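Local coordinates for Ras GTPase-activating-like protein IQGAP2 (Homo sapiens, PDB 5CJP) that carries a RasGAP-like domain and probably binds GTP-loaded Rho-family GTPases such as Cdc42 as an effector scaffold rather than switching them off, at residues L17-Q22 with V336-I341; N24-A29 with Y62-L67; L127-N132 with E178-V183. All coordinates share one frame; numbering follows the deposited sequence.

Interaction 1. Residues L17-Q22 with V336-I341; sequences LFYLLQ and VIYISI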
loop_
_atom_site.group_PDB
_atom_site.type_symbol
_atom_site.label_atom_id
_atom_site.label_comp_id
_atom_site.label_asym_id
_atom_site.label_seq_id
_atom_site.Cartn_x
_atom_site.Cartn_y
_atom_site.Cartn_z
ATOM N N LEU E 17 11.766 16.241 -8.862
ATOM C CA LEU E 17 11.901 14.785 -8.953
ATOM C C LEU E 17 10.526 14.139 -8.959
ATOM O O LEU E 17 10.237 13.246 -9.756
ATOM C CB LEU E 17 12.718 14.226 -7.774
ATOM C CG LEU E 17 12.869 12.698 -7.670
ATOM C CD1 LEU E 17 13.736 12.178 -8.816
ATOM C CD2 LEU E 17 13.497 12.332 -6.317
ATOM N N PHE E 18 9.653 14.605 -8.088
ATOM C CA PHE E 18 8.335 14.014 -8.040
ATOM C C PHE E 18 7.543 14.298 -9.302
ATOM O O PHE E 18 6.822 13.448 -9.800
ATOM C CB PHE E 18 7.617 14.506 -6.790
ATOM C CG PHE E 18 8.249 14.026 -5.523
ATOM C CD1 PHE E 18 9.416 13.266 -5.554
ATOM C CD2 PHE E 18 7.661 14.294 -4.300
ATOM C CE1 PHE E 18 9.983 12.776 -4.390
ATOM C CE2 PHE E 18 8.223 13.807 -3.125
ATOM C CZ PHE E 18 9.385 13.047 -3.169
ATOM N N TYR E 19 7.696 15.504 -9.824
ATOM C CA TYR E 19 7.005 15.909 -11.038
ATOM C C TYR E 19 7.431 15.052 -12.244
ATOM O O TYR E 19 6.603 14.507 -12.948
ATOM C CB TYR E 19 7.305 17.384 -11.313
ATOM C CG TYR E 19 6.792 17.848 -12.651
ATOM C CD1 TYR E 19 5.431 17.814 -12.941
ATOM C CD2 TYR E 19 7.668 18.310 -13.637
ATOM C CE1 TYR E 19 4.948 18.229 -14.179
ATOM C CE2 TYR E 19 7.198 18.734 -14.883
ATOM C CZ TYR E 19 5.839 18.691 -15.151
ATOM O OH TYR E 19 5.361 19.093 -16.387
ATOM N N LEU E 20 8.728 14.950 -12.482
ATOM C CA LEU E 20 9.220 14.157 -13.587
ATOM C C LEU E 20 8.856 12.683 -13.436
ATOM O O LEU E 20 8.497 12.024 -14.411
ATOM C CB LEU E 20 10.733 14.320 -13.707
ATOM C CG LEU E 20 11.156 15.753 -14.073
ATOM C CD1 LEU E 20 12.664 15.831 -14.241
ATOM C CD2 LEU E 20 10.445 16.167 -15.366
ATOM N N LEU E 21 8.934 12.156 -12.220
ATOM C CA LEU E 21 8.583 10.756 -12.009
ATOM C C LEU E 21 7.188 10.405 -12.516
ATOM O O LEU E 21 6.996 9.342 -13.099
ATOM C CB LEU E 21 8.658 10.398 -10.534
ATOM C CG LEU E 21 9.967 9.782 -10.065
ATOM C CD1 LEU E 21 9.897 9.571 -8.565
ATOM C CD2 LEU E 21 10.197 8.472 -10.786
ATOM N N GLN E 22 6.225 11.296 -12.289
ATOM C CA GLN E 22 4.832 11.084 -12.691
ATOM C C GLN E 22 4.445 11.656 -14.050
ATOM O O GLN E 22 3.524 11.165 -14.708
ATOM C CB GLN E 22 3.888 11.718 -11.655
ATOM C CG GLN E 22 4.029 11.153 -10.243
ATOM C CD GLN E 22 3.396 12.041 -9.189
ATOM O OE1 GLN E 22 2.160 12.158 -9.099
ATOM N NE2 GLN E 22 4.237 12.684 -8.388
ATOM N N VAL E 336 -2.665 18.124 -16.671
ATOM C CA VAL E 336 -2.105 17.118 -15.793
ATOM C C VAL E 336 -2.079 17.526 -14.320
ATOM O O VAL E 336 -1.820 18.681 -13.971
ATOM C CB VAL E 336 -0.682 16.688 -16.275
ATOM C CG1 VAL E 336 0.010 17.847 -16.961
ATOM C CG2 VAL E 336 0.158 16.197 -15.094
ATOM N N ILE E 337 -2.368 16.542 -13.476
ATOM C CA ILE E 337 -2.398 16.674 -12.031
ATOM C C ILE E 337 -1.294 15.743 -11.498
ATOM O O ILE E 337 -1.033 14.695 -12.087
ATOM C CB ILE E 337 -3.756 16.190 -11.480
ATOM C CG1 ILE E 337 -4.815 17.269 -11.645
ATOM C CG2 ILE E 337 -3.635 15.810 -10.050
ATOM C CD1 ILE E 337 -5.106 17.558 -13.068
ATOM N N TYR E 338 -0.632 16.114 -10.408
ATOM C CA TYR E 338 0.394 15.246 -9.854
ATOM C C TYR E 338 0.624 15.444 -8.354
ATOM O O TYR E 338 0.156 16.397 -7.743
ATOM C CB TYR E 338 1.706 15.410 -10.622
ATOM C CG TYR E 338 2.405 16.737 -10.409
ATOM C CD1 TYR E 338 3.540 16.833 -9.591
ATOM C CD2 TYR E 338 1.950 17.902 -11.049
ATOM C CE1 TYR E 338 4.194 18.054 -9.421
ATOM C CE2 TYR E 338 2.600 19.116 -10.885
ATOM C CZ TYR E 338 3.714 19.187 -10.076
ATOM O OH TYR E 338 4.357 20.398 -9.923
ATOM N N ILE E 339 1.384 14.536 -7.776
ATOM C CA ILE E 339 1.667 14.537 -6.360
ATOM C C ILE E 339 3.044 15.107 -6.043
ATOM O O ILE E 339 4.057 14.607 -6.536
ATOM C CB ILE E 339 1.576 13.091 -5.859
ATOM C CG1 ILE E 339 0.110 12.635 -5.936
ATOM C CG2 ILE E 339 2.236 12.945 -4.510
ATOM C CD1 ILE E 339 -0.822 13.465 -5.125
ATOM N N SER E 340 3.101 16.131 -5.200
ATOM C CA SER E 340 4.392 16.732 -4.866
ATOM C C SER E 340 4.573 16.972 -3.349
ATOM O O SER E 340 3.741 16.571 -2.529
ATOM C CB SER E 340 4.527 18.056 -5.651
ATOM O OG SER E 340 5.862 18.566 -5.636
ATOM N N ILE E 341 5.668 17.628 -2.992
ATOM C CA ILE E 341 5.972 17.971 -1.611
ATOM C C ILE E 341 5.800 19.482 -1.507
ATOM O O ILE E 341 5.914 20.186 -2.507
ATOM C CB ILE E 341 7.421 17.657 -1.265
ATOM C CG1 ILE E 341 7.616 16.173 -1.070
ATOM C CG2 ILE E 341 7.818 18.325 0.025
ATOM C CD1 ILE E 341 9.067 15.874 -0.883
#
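Gln22 reaches from the last turns of helix 7-23 to the backbone of Ile339 and grips both of its polar atoms. With CG anti to the carbonyl carbon (chi1 -60°) and the chain extended beyond it, CB and CG act as a spacer that carries the amide across to the strand. At CD the two ends of the amide diverge. Gln22 OE1 accepts from Ile339 N at 2.8 Å, almost straight at 162°, while the same oxygen rests beside Tyr338 CB. Gln22 NE2 donates to Ile339 O at 2.7 Å, along a lone pair and within the plane of both groups; its second hydrogen bond goes back to Phe18 O at 3.0 Å, approaching from above that carbonyl. Three bonds thus fix the rotation of the amide, and glutamine suits the place because it offers the donor and acceptor that a neighbouring strand would. Beside it, Tyr19 and Tyr338 form an edge-to-face pair, centroids 4.9 Å apart and planes at 58°: Tyr19 CD1 stands over the centre of the Tyr338 ring. Two aromatic residues suit such a pair, the flat face of one receiving a C-H edge of the other. Phe18 turns the edge of its ring to Ser340 CA, CD2 lying 4.1 Å away. The strand runs roughly antiparallel to the helix, and residues 337-341 pair with an antiparallel strand of the second subunit, continuing the sheet across the interface. On its other flank helix 7-23 packs through Leu17, Leu20 and Leu21 against helices 25-34 and 37-54.

Interaction 2. Residues N24-A29 with Y62-L67; sequences NPLYLA and YLLLKL
Leu26 CG lies anti to its carbonyl carbon (chi1 -69°), a torsion that swings the isobutyl end toward Leu63 and Leu64, whereas Leu67 has CG anti to the backbone N (chi1 -172°) and brings its branch to Ala29, one turn on from Leu26. The arrangement is a near-parallel helix pair in an all-helical region: the first turns of helix 25-34 run beside helix 58-79 at 18°, with segment axes 10.5 Å apart. Leu26 carries most of the contact. Leu26 CD1 meets Leu63 CB at 3.6 Å, the two side chains crossing at about a right angle. Leu26 CD2 settles against the backbone at Leu64 CA, 3.8 Å away. A branched, flexible leucine suits this role, since its two methyls can touch different residues of one turn. Further along, Ala29 CB faces Leu67 CD1 at 3.8 Å; here the small methyl matches a longer partner. No hydrogen bond joins the two segments, and the side chains that meet are apolar. Met96 of helix 92-102 touches both Ala29 and Leu64, while Tyr54 of helix 37-54 packs on Leu26. Helix 25-34 begins at Asn24, its N-cap, a residue well suited to a helix start because its short amide can fold back: Asn24 OD1 accepts from Tyr27 N at 3.2 Å, the donor standing above the plane of the side-chain carbonyl.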
loop_
_atom_site.group_PDB
_atom_site.type_symbol
_atom_site.label_atom_id
_atom_site.label_comp_id
_atom_site.label_asym_id
_atom_site.label_seq_id
_atom_site.Cartn_x
_atom_site.Cartn_y
_atom_site.Cartn_z
ATOM N N ASN E 24 6.979 12.893 -16.587
ATOM C CA ASN E 24 7.962 12.769 -17.643
ATOM C C ASN E 24 9.127 11.856 -17.244
ATOM O O ASN E 24 10.272 12.292 -17.123
ATOM C CB ASN E 24 8.438 14.176 -17.985
ATOM C CG ASN E 24 9.264 14.227 -19.243
ATOM O OD1 ASN E 24 9.445 13.217 -19.924
ATOM N ND2 ASN E 24 9.774 15.415 -19.562
ATOM N N PRO E 25 8.837 10.567 -17.016
ATOM C CA PRO E 25 9.899 9.627 -16.629
ATOM C C PRO E 25 10.983 9.467 -17.695
ATOM O O PRO E 25 12.164 9.258 -17.373
ATOM C CB PRO E 25 9.144 8.328 -16.322
ATOM C CG PRO E 25 7.800 8.491 -17.040
ATOM C CD PRO E 25 7.498 9.947 -16.953
ATOM N N LEU E 26 10.594 9.594 -18.960
ATOM C CA LEU E 26 11.570 9.490 -20.042
ATOM C C LEU E 26 12.679 10.511 -19.873
ATOM O O LEU E 26 13.866 10.202 -20.062
ATOM C CB LEU E 26 10.903 9.705 -21.390
ATOM C CG LEU E 26 9.956 8.599 -21.828
ATOM C CD1 LEU E 26 9.319 9.019 -23.137
ATOM C CD2 LEU E 26 10.709 7.284 -21.983
ATOM N N TYR E 27 12.290 11.731 -19.518
ATOM C CA TYR E 27 13.249 12.803 -19.333
ATOM C C TYR E 27 14.023 12.597 -18.025
ATOM O O TYR E 27 15.212 12.924 -17.931
ATOM C CB TYR E 27 12.514 14.156 -19.380
ATOM C CG TYR E 27 13.410 15.361 -19.187
ATOM C CD1 TYR E 27 14.521 15.568 -20.006
ATOM C CD2 TYR E 27 13.184 16.267 -18.148
ATOM C CE1 TYR E 27 15.397 16.640 -19.800
ATOM C CE2 TYR E 27 14.052 17.336 -17.927
ATOM C CZ TYR E 27 15.157 17.512 -18.762
ATOM O OH TYR E 27 16.025 18.546 -18.552
ATOM N N LEU E 28 13.363 12.036 -17.012
ATOM C CA LEU E 28 14.048 11.771 -15.739
ATOM C C LEU E 28 15.177 10.777 -16.053
ATOM O O LEU E 28 16.335 10.977 -15.649
ATOM C CB LEU E 28 13.098 11.147 -14.719
ATOM C CG LEU E 28 13.400 11.449 -13.246
ATOM C CD1 LEU E 28 12.890 10.346 -12.366
ATOM C CD2 LEU E 28 14.860 11.582 -13.030
ATOM N N ALA E 29 14.822 9.704 -16.766
ATOM C CA ALA E 29 15.784 8.686 -17.162
ATOM C C ALA E 29 16.964 9.336 -17.870
ATOM O O ALA E 29 18.123 9.042 -17.562
ATOM C CB ALA E 29 15.131 7.672 -18.087
ATOM N N TYR E 62 7.771 1.912 -26.742
ATOM C CA TYR E 62 8.446 2.338 -27.950
ATOM C C TYR E 62 9.346 3.547 -27.644
ATOM O O TYR E 62 10.517 3.588 -28.040
ATOM C CB TYR E 62 7.416 2.715 -29.009
ATOM C CG TYR E 62 8.019 3.429 -30.181
ATOM C CD1 TYR E 62 8.756 2.733 -31.137
ATOM C CD2 TYR E 62 7.894 4.810 -30.315
ATOM C CE1 TYR E 62 9.356 3.395 -32.195
ATOM C CE2 TYR E 62 8.491 5.484 -31.366
ATOM C CZ TYR E 62 9.217 4.768 -32.305
ATOM O OH TYR E 62 9.791 5.420 -33.364
ATOM N N LEU E 63 8.798 4.531 -26.935
ATOM C CA LEU E 63 9.571 5.730 -26.603
ATOM C C LEU E 63 10.772 5.401 -25.701
ATOM O O LEU E 63 11.873 5.973 -25.842
ATOM C CB LEU E 63 8.660 6.755 -25.919
ATOM C CG LEU E 63 7.433 7.225 -26.711
ATOM C CD1 LEU E 63 6.524 8.056 -25.819
ATOM C CD2 LEU E 63 7.875 8.031 -27.913
ATOM N N LEU E 64 10.567 4.475 -24.771
ATOM C CA LEU E 64 11.644 4.098 -23.868
ATOM C C LEU E 64 12.750 3.447 -24.679
ATOM O O LEU E 64 13.936 3.634 -24.389
ATOM C CB LEU E 64 11.123 3.132 -22.812
ATOM C CG LEU E 64 12.148 2.559 -21.850
ATOM C CD1 LEU E 64 12.911 3.684 -21.179
ATOM C CD2 LEU E 64 11.425 1.694 -20.841
ATOM N N LEU E 65 12.367 2.665 -25.690
ATOM C CA LEU E 65 13.353 2.013 -26.550
ATOM C C LEU E 65 14.137 3.070 -27.306
ATOM O O LEU E 65 15.348 2.968 -27.454
ATOM C CB LEU E 65 12.683 1.054 -27.550
ATOM C CG LEU E 65 12.220 -0.291 -26.966
ATOM C CD1 LEU E 65 11.391 -1.070 -27.977
ATOM C CD2 LEU E 65 13.435 -1.078 -26.504
ATOM N N LYS E 66 13.452 4.098 -27.781
ATOM C CA LYS E 66 14.148 5.142 -28.517
ATOM C C LYS E 66 15.031 5.921 -27.571
ATOM O O LYS E 66 16.089 6.411 -27.966
ATOM C CB LYS E 66 13.146 6.063 -29.202
ATOM C CG LYS E 66 12.214 5.299 -30.124
ATOM C CD LYS E 66 12.982 4.585 -31.241
ATOM C CE LYS E 66 13.633 5.586 -32.191
ATOM N NZ LYS E 66 14.090 4.929 -33.445
ATOM N N LEU E 67 14.610 6.025 -26.315
ATOM C CA LEU E 67 15.402 6.737 -25.318
ATOM C C LEU E 67 16.685 5.934 -25.113
ATOM O O LEU E 67 17.788 6.473 -25.158
ATOM C CB LEU E 67 14.621 6.837 -24.007
ATOM C CG LEU E 67 15.144 7.689 -22.852
ATOM C CD1 LEU E 67 15.584 6.805 -21.740
ATOM C CD2 LEU E 67 16.249 8.611 -23.321
#

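Interaction 3. Residues L127-N132 with E178-V183; sequences LIINTN and ENLRRV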
loop_
_atom_site.group_PDB
_atom_site.type_symbol
_atom_site.label_atom_id
_atom_site.label_comp_id
_atom_site.label_asym_id
_atom_site.label_seq_id
_atom_site.Cartn_x
_atom_site.Cartn_y
_atom_site.Cartn_z
ATOM N N LEU E 127 25.672 -32.660 -4.187
ATOM C CA LEU E 127 26.550 -31.971 -5.120
ATOM C C LEU E 127 27.438 -30.978 -4.393
ATOM O O LEU E 127 26.961 -30.125 -3.643
ATOM C CB LEU E 127 25.722 -31.249 -6.173
ATOM C CG LEU E 127 26.507 -30.497 -7.247
ATOM C CD1 LEU E 127 27.372 -31.450 -8.083
ATOM C CD2 LEU E 127 25.515 -29.783 -8.106
ATOM N N ILE E 128 28.743 -31.107 -4.613
ATOM C CA ILE E 128 29.742 -30.253 -3.985
ATOM C C ILE E 128 30.878 -30.055 -4.964
ATOM O O ILE E 128 31.916 -30.713 -4.869
ATOM C CB ILE E 128 30.331 -30.904 -2.733
ATOM C CG1 ILE E 128 29.235 -31.140 -1.700
ATOM C CG2 ILE E 128 31.387 -30.026 -2.125
ATOM C CD1 ILE E 128 29.702 -32.036 -0.625
ATOM N N ILE E 129 30.680 -29.155 -5.916
ATOM C CA ILE E 129 31.709 -28.864 -6.897
ATOM C C ILE E 129 32.723 -27.897 -6.271
ATOM O O ILE E 129 32.351 -26.976 -5.528
ATOM C CB ILE E 129 31.096 -28.221 -8.165
ATOM C CG1 ILE E 129 30.067 -29.163 -8.779
ATOM C CG2 ILE E 129 32.182 -27.921 -9.185
ATOM C CD1 ILE E 129 29.188 -28.506 -9.815
ATOM N N ASN E 130 34.000 -28.123 -6.550
ATOM C CA ASN E 130 35.066 -27.261 -6.037
ATOM C C ASN E 130 36.308 -27.411 -6.905
ATOM O O ASN E 130 37.070 -28.372 -6.775
ATOM C CB ASN E 130 35.423 -27.608 -4.595
ATOM C CG ASN E 130 36.132 -26.460 -3.877
ATOM O OD1 ASN E 130 37.077 -25.868 -4.394
ATOM N ND2 ASN E 130 35.672 -26.150 -2.676
ATOM N N THR E 131 36.503 -26.445 -7.789
ATOM C CA THR E 131 37.625 -26.456 -8.710
ATOM C C THR E 131 38.928 -25.943 -8.103
ATOM O O THR E 131 39.875 -25.639 -8.828
ATOM C CB THR E 131 37.283 -25.611 -9.943
ATOM O OG1 THR E 131 36.808 -24.322 -9.527
ATOM C CG2 THR E 131 36.197 -26.292 -10.744
ATOM N N ASN E 132 38.977 -25.858 -6.777
ATOM C CA ASN E 132 40.167 -25.355 -6.104
ATOM C C ASN E 132 40.905 -26.431 -5.321
ATOM O O ASN E 132 40.505 -26.807 -4.219
ATOM C CB ASN E 132 39.790 -24.200 -5.169
ATOM C CG ASN E 132 41.005 -23.504 -4.569
ATOM O OD1 ASN E 132 42.150 -23.857 -4.858
ATOM N ND2 ASN E 132 40.758 -22.507 -3.730
ATOM N N GLU E 178 33.530 -33.381 -13.522
ATOM C CA GLU E 178 32.542 -34.157 -14.247
ATOM C C GLU E 178 31.183 -33.599 -13.916
ATOM O O GLU E 178 30.380 -33.332 -14.805
ATOM C CB GLU E 178 32.605 -35.629 -13.853
ATOM C CG GLU E 178 32.937 -36.534 -15.019
ATOM C CD GLU E 178 31.912 -36.445 -16.128
ATOM O OE1 GLU E 178 30.803 -36.994 -15.951
ATOM O OE2 GLU E 178 32.211 -35.818 -17.168
ATOM N N ASN E 179 30.940 -33.421 -12.623
ATOM C CA ASN E 179 29.682 -32.877 -12.143
ATOM C C ASN E 179 29.442 -31.510 -12.779
ATOM O O ASN E 179 28.391 -31.267 -13.367
ATOM C CB ASN E 179 29.711 -32.719 -10.617
ATOM C CG ASN E 179 29.728 -34.051 -9.883
ATOM O OD1 ASN E 179 28.770 -34.820 -9.938
ATOM N ND2 ASN E 179 30.820 -34.324 -9.191
ATOM N N LEU E 180 30.434 -30.630 -12.659
ATOM C CA LEU E 180 30.345 -29.275 -13.189
ATOM C C LEU E 180 29.940 -29.247 -14.660
ATOM O O LEU E 180 29.017 -28.523 -15.042
ATOM C CB LEU E 180 31.686 -28.543 -13.017
ATOM C CG LEU E 180 31.707 -27.091 -12.479
ATOM C CD1 LEU E 180 33.093 -26.497 -12.733
ATOM C CD2 LEU E 180 30.646 -26.221 -13.154
ATOM N N ARG E 181 30.622 -30.038 -15.480
ATOM C CA ARG E 181 30.326 -30.080 -16.904
ATOM C C ARG E 181 28.909 -30.555 -17.175
ATOM O O ARG E 181 28.274 -30.141 -18.142
ATOM C CB ARG E 181 31.308 -30.997 -17.625
ATOM C CG ARG E 181 31.267 -30.848 -19.140
ATOM C CD ARG E 181 31.188 -32.202 -19.796
ATOM N NE ARG E 181 29.931 -32.870 -19.458
ATOM C CZ ARG E 181 29.812 -34.173 -19.232
ATOM N NH1 ARG E 181 30.875 -34.963 -19.299
ATOM N NH2 ARG E 181 28.625 -34.691 -18.942
ATOM N N ARG E 182 28.419 -31.423 -16.304
ATOM C CA ARG E 182 27.084 -31.983 -16.423
ATOM C C ARG E 182 25.990 -30.967 -16.092
ATOM O O ARG E 182 25.008 -30.851 -16.822
ATOM C CB ARG E 182 26.969 -33.174 -15.488
ATOM C CG ARG E 182 26.363 -34.391 -16.110
ATOM C CD ARG E 182 25.976 -35.350 -15.018
ATOM N NE ARG E 182 24.978 -34.733 -14.146
ATOM C CZ ARG E 182 25.183 -34.417 -12.873
ATOM N NH1 ARG E 182 26.362 -34.652 -12.299
ATOM N NH2 ARG E 182 24.201 -33.875 -12.168
ATOM N N VAL E 183 26.145 -30.254 -14.975
ATOM C CA VAL E 183 25.159 -29.249 -14.584
ATOM C C VAL E 183 25.220 -28.060 -15.521
ATOM O O VAL E 183 24.204 -27.479 -15.864
ATOM C CB VAL E 183 25.377 -28.745 -13.156
ATOM C CG1 VAL E 183 24.364 -29.373 -12.241
ATOM C CG2 VAL E 183 26.756 -29.088 -12.677
#
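Ile129 drives both branches of its side chain against Leu180. Ile129 CG2 meets Leu180 CG at 3.4 Å, the two side chains crossing at about a right angle. Ile129 CD1 reaches the backbone at Leu180 CA, 3.6 Å away. With CG1 beside the backbone N and CG2 anti to it (chi1 -59°), the beta-branch spreads across the helix, which is why isoleucine fits here. On one flank Leu127 CD1 touches Asn179 CB at 3.7 Å; on the other, Thr131 CG2 meets Leu180 CD1 at 3.7 Å, using the methyl of threonine as the apolar half of a polar residue. Were Ile129 replaced by an alanine, CG1, CG2 and CD1 would go, and a gap would probably open beside Leu180 and the backbone of the helix there. Within the RasGAP-like domain, this irregular but extended piece of chain between helices 111-123 and 133-139 lies against the long helix 167-193, with Leu127 and Ile129 facing that helix and the intervening Ile128 turned away. Further out, an Asx turn shapes the exit: Asn130 OD1 accepts from Asn132 N at 3.0 Å on a lone pair, and Asn132 is the N-cap of helix 133-139. Asn130 N is held by Ser176 OG, and Thr131 O by His289 NE2. Helix 261-278 touches the same apolar group, Asn266 packing on Leu127 and Ile129 while Val273 meets Leu180.

Interactions 1 and 2 are neighbours, their centres 16 Å apart, because helix 7-23 passes almost directly into helix 25-34. They touch through Leu20 against Pro25, Tyr27 and Leu28, and through Leu21 CD2 on Leu28 CD1 at 3.6 Å. Each lies near a bound GTP, without touching it: the side chain of Gln22 is about 10 Å and that of Leu63 about 8 Å from a bound GTP. The pocket residues Asn57, Arg59 and Glu60 lie just before 62-67 in sequence, with Tyr326 completing the set. Interaction 3 is on the opposite side of the chain's centre, its nearest atoms about 39 Å from interaction 1 and about 30 Å from interaction 2.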